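Local coordinates for argininosuccinate lyase (Chelativorans sp., PDB 6RXA), which is a C-N lyase of the aspartase/fumarase superfamily, known as EDDS lyase, and may also split argininosuccinate into fumarate and arginine, at residues E387-A396 and L410-Q418. The protein carries 2 engineered substitutions. Residues are numbered along the deposited sequence; the frame is centred on the assembly and turned at random.
Sequences EIVAHVVITA and LVQEAAVAQ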
# COMPACT_ATOMS: atom_id res chain seq x y z
N GLU A 387 36.70 -21.54 -9.86
CA GLU A 387 36.26 -22.83 -10.38
C GLU A 387 36.96 -23.99 -9.68
O GLU A 387 36.34 -25.04 -9.43
CB GLU A 387 36.50 -22.89 -11.89
CG GLU A 387 35.68 -23.95 -12.63
CD GLU A 387 34.17 -23.69 -12.57
OE1 GLU A 387 33.42 -24.65 -12.35
OE2 GLU A 387 33.75 -22.53 -12.74
N ILE A 388 38.25 -23.84 -9.38
CA ILE A 388 38.96 -24.89 -8.65
C ILE A 388 38.34 -25.08 -7.27
O ILE A 388 38.07 -26.20 -6.83
CB ILE A 388 40.45 -24.55 -8.53
CG1 ILE A 388 41.14 -24.59 -9.90
CG2 ILE A 388 41.12 -25.55 -7.57
CD1 ILE A 388 42.56 -24.02 -9.86
N VAL A 389 38.13 -23.98 -6.55
CA VAL A 389 37.61 -24.10 -5.20
C VAL A 389 36.17 -24.59 -5.18
O VAL A 389 35.77 -25.34 -4.28
CB VAL A 389 37.81 -22.78 -4.42
CG1 VAL A 389 37.17 -22.89 -3.03
CG2 VAL A 389 39.31 -22.46 -4.32
N ALA A 390 35.35 -24.22 -6.16
CA ALA A 390 34.02 -24.81 -6.21
C ALA A 390 34.10 -26.33 -6.31
O ALA A 390 33.30 -27.04 -5.69
CB ALA A 390 33.22 -24.23 -7.38
N HIS A 391 35.06 -26.84 -7.09
CA HIS A 391 35.24 -28.29 -7.20
C HIS A 391 35.68 -28.88 -5.87
O HIS A 391 35.23 -29.97 -5.49
CB HIS A 391 36.26 -28.60 -8.30
CG HIS A 391 36.36 -30.05 -8.66
ND1 HIS A 391 35.89 -30.55 -9.86
CD2 HIS A 391 36.88 -31.11 -8.00
CE1 HIS A 391 36.11 -31.85 -9.91
NE2 HIS A 391 36.71 -32.21 -8.80
N VAL A 392 36.53 -28.17 -5.14
CA VAL A 392 36.90 -28.62 -3.80
C VAL A 392 35.64 -28.80 -2.96
O VAL A 392 35.46 -29.83 -2.30
CB VAL A 392 37.88 -27.63 -3.14
CG1 VAL A 392 38.04 -27.98 -1.67
CG2 VAL A 392 39.23 -27.64 -3.87
N VAL A 393 34.75 -27.81 -2.97
CA VAL A 393 33.55 -27.91 -2.14
C VAL A 393 32.68 -29.07 -2.59
O VAL A 393 32.14 -29.81 -1.77
CB VAL A 393 32.76 -26.59 -2.17
CG1 VAL A 393 31.42 -26.77 -1.45
CG2 VAL A 393 33.54 -25.49 -1.53
N ILE A 394 32.47 -29.20 -3.90
CA ILE A 394 31.62 -30.27 -4.41
C ILE A 394 32.16 -31.62 -3.96
O ILE A 394 31.42 -32.46 -3.44
CB ILE A 394 31.50 -30.17 -5.94
CG1 ILE A 394 30.72 -28.91 -6.32
CG2 ILE A 394 30.83 -31.41 -6.52
CD1 ILE A 394 30.75 -28.58 -7.79
N THR A 395 33.46 -31.83 -4.13
CA THR A 395 34.06 -33.09 -3.72
C THR A 395 33.99 -33.25 -2.21
O THR A 395 33.67 -34.34 -1.72
CB THR A 395 35.51 -33.14 -4.21
OG1 THR A 395 35.54 -32.97 -5.63
CG2 THR A 395 36.13 -34.48 -3.85
N ALA A 396 34.25 -32.19 -1.45
CA ALA A 396 34.23 -32.30 0.00
C ALA A 396 32.85 -32.69 0.51
O ALA A 396 32.73 -33.49 1.44
CB ALA A 396 34.69 -30.99 0.65
N LEU A 410 43.12 -32.90 -1.34
CA LEU A 410 41.84 -32.57 -1.97
C LEU A 410 41.97 -31.35 -2.88
O LEU A 410 41.36 -31.30 -3.95
CB LEU A 410 40.80 -32.33 -0.88
CG LEU A 410 39.35 -32.25 -1.36
CD1 LEU A 410 38.91 -33.56 -1.95
CD2 LEU A 410 38.43 -31.86 -0.23
N VAL A 411 42.78 -30.36 -2.48
CA VAL A 411 42.94 -29.17 -3.31
C VAL A 411 43.70 -29.51 -4.59
O VAL A 411 43.38 -28.99 -5.66
CB VAL A 411 43.66 -28.06 -2.52
CG1 VAL A 411 44.09 -26.93 -3.46
CG2 VAL A 411 42.77 -27.55 -1.40
N GLN A 412 44.73 -30.35 -4.49
CA GLN A 412 45.48 -30.70 -5.69
C GLN A 412 44.61 -31.50 -6.65
O GLN A 412 44.64 -31.28 -7.87
CB GLN A 412 46.75 -31.46 -5.34
CG GLN A 412 47.79 -30.66 -4.56
CD GLN A 412 48.36 -29.48 -5.33
OE1 GLN A 412 48.49 -29.51 -6.56
NE2 GLN A 412 48.71 -28.42 -4.61
N GLU A 413 43.81 -32.44 -6.12
CA GLU A 413 42.92 -33.22 -6.98
C GLU A 413 41.94 -32.32 -7.72
O GLU A 413 41.66 -32.53 -8.90
CB GLU A 413 42.15 -34.24 -6.15
CG GLU A 413 43.00 -35.33 -5.53
CD GLU A 413 42.18 -36.31 -4.70
OE1 GLU A 413 42.79 -37.12 -3.97
OE2 GLU A 413 40.93 -36.27 -4.79
N ALA A 414 41.40 -31.31 -7.03
CA ALA A 414 40.45 -30.41 -7.68
C ALA A 414 41.14 -29.61 -8.77
O ALA A 414 40.57 -29.41 -9.85
CB ALA A 414 39.85 -29.47 -6.64
N ALA A 415 42.35 -29.11 -8.50
CA ALA A 415 43.08 -28.38 -9.52
C ALA A 415 43.32 -29.27 -10.72
O ALA A 415 43.14 -28.84 -11.87
CB ALA A 415 44.39 -27.85 -8.94
N VAL A 416 43.68 -30.53 -10.48
CA VAL A 416 43.94 -31.46 -11.58
C VAL A 416 42.65 -31.78 -12.33
O VAL A 416 42.60 -31.72 -13.57
CB VAL A 416 44.62 -32.74 -11.06
CG1 VAL A 416 44.59 -33.86 -12.10
CG2 VAL A 416 46.07 -32.44 -10.65
N ALA A 417 41.58 -32.10 -11.59
CA ALA A 417 40.31 -32.46 -12.22
C ALA A 417 39.76 -31.32 -13.06
O ALA A 417 39.15 -31.56 -14.11
CB ALA A 417 39.29 -32.86 -11.15
N GLN A 418 39.97 -30.08 -12.63
CA GLN A 418 39.38 -28.93 -13.29
C GLN A 418 40.33 -28.26 -14.27
O GLN A 418 39.87 -27.48 -15.11
CB GLN A 418 38.95 -27.91 -12.23
CG GLN A 418 37.79 -27.04 -12.63
CD GLN A 418 36.53 -27.83 -12.92
OE1 GLN A 418 36.24 -28.81 -12.24
NE2 GLN A 418 35.79 -27.41 -13.94
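Where Ile-388 and Val-392 meet Ala-415 and Ala-414, helical segments 387-396 and 410-418 approach to 8.4 Å between axes, their directions 120° apart. The pair illustrates how small residues bring two helices together: the CA atoms of Ile-388 and Ala-415 are 5.5 Å apart, and the methyl of Ala-414 presses CG2 of Val-392 at 3.4 Å, a tight fit. Val-392 turns its two methyls to different partners, CG2 to Ala-414 and Val-411, CG1 to Leu-410. That leucine forks one turn further along, with CD2 on Ala-396 and CD1 only 3.5 Å from CG2 of Thr-395. The hydroxyl of Thr-395 turns back to its own helix, where OG1 and N grip the carbonyl oxygen of His-391 from opposite faces.

At the more exposed edge, His-391 extends its ring across the other helix because CG lies anti to the backbone N (chi1 -170°). Its CD2 rests on Ala-414, whose carbonyl oxygen lies over one ring face, while Ala-417 CB comes obliquely to 3.5 Å from NE2. ND1 donates to OE1 of Gln-418 at 3.0 Å, a bond bent to 133° at the hydrogen, with the oxygen tilted out of the ring plane. A leucine here would probably leave the Gln-418 amide oxygen without its cross-helix donor and its rotation less fixed. Gln-418 also lies against CG of Glu-387, whose OE1 accepts a hydrogen bond from Gly-12 N of the second subunit.

Within the C-terminal argininosuccinate lyase region, Ile-406 from the connecting loop packs on Val-392 and Val-411, while Val-389 and Val-393 reach helix 367-378.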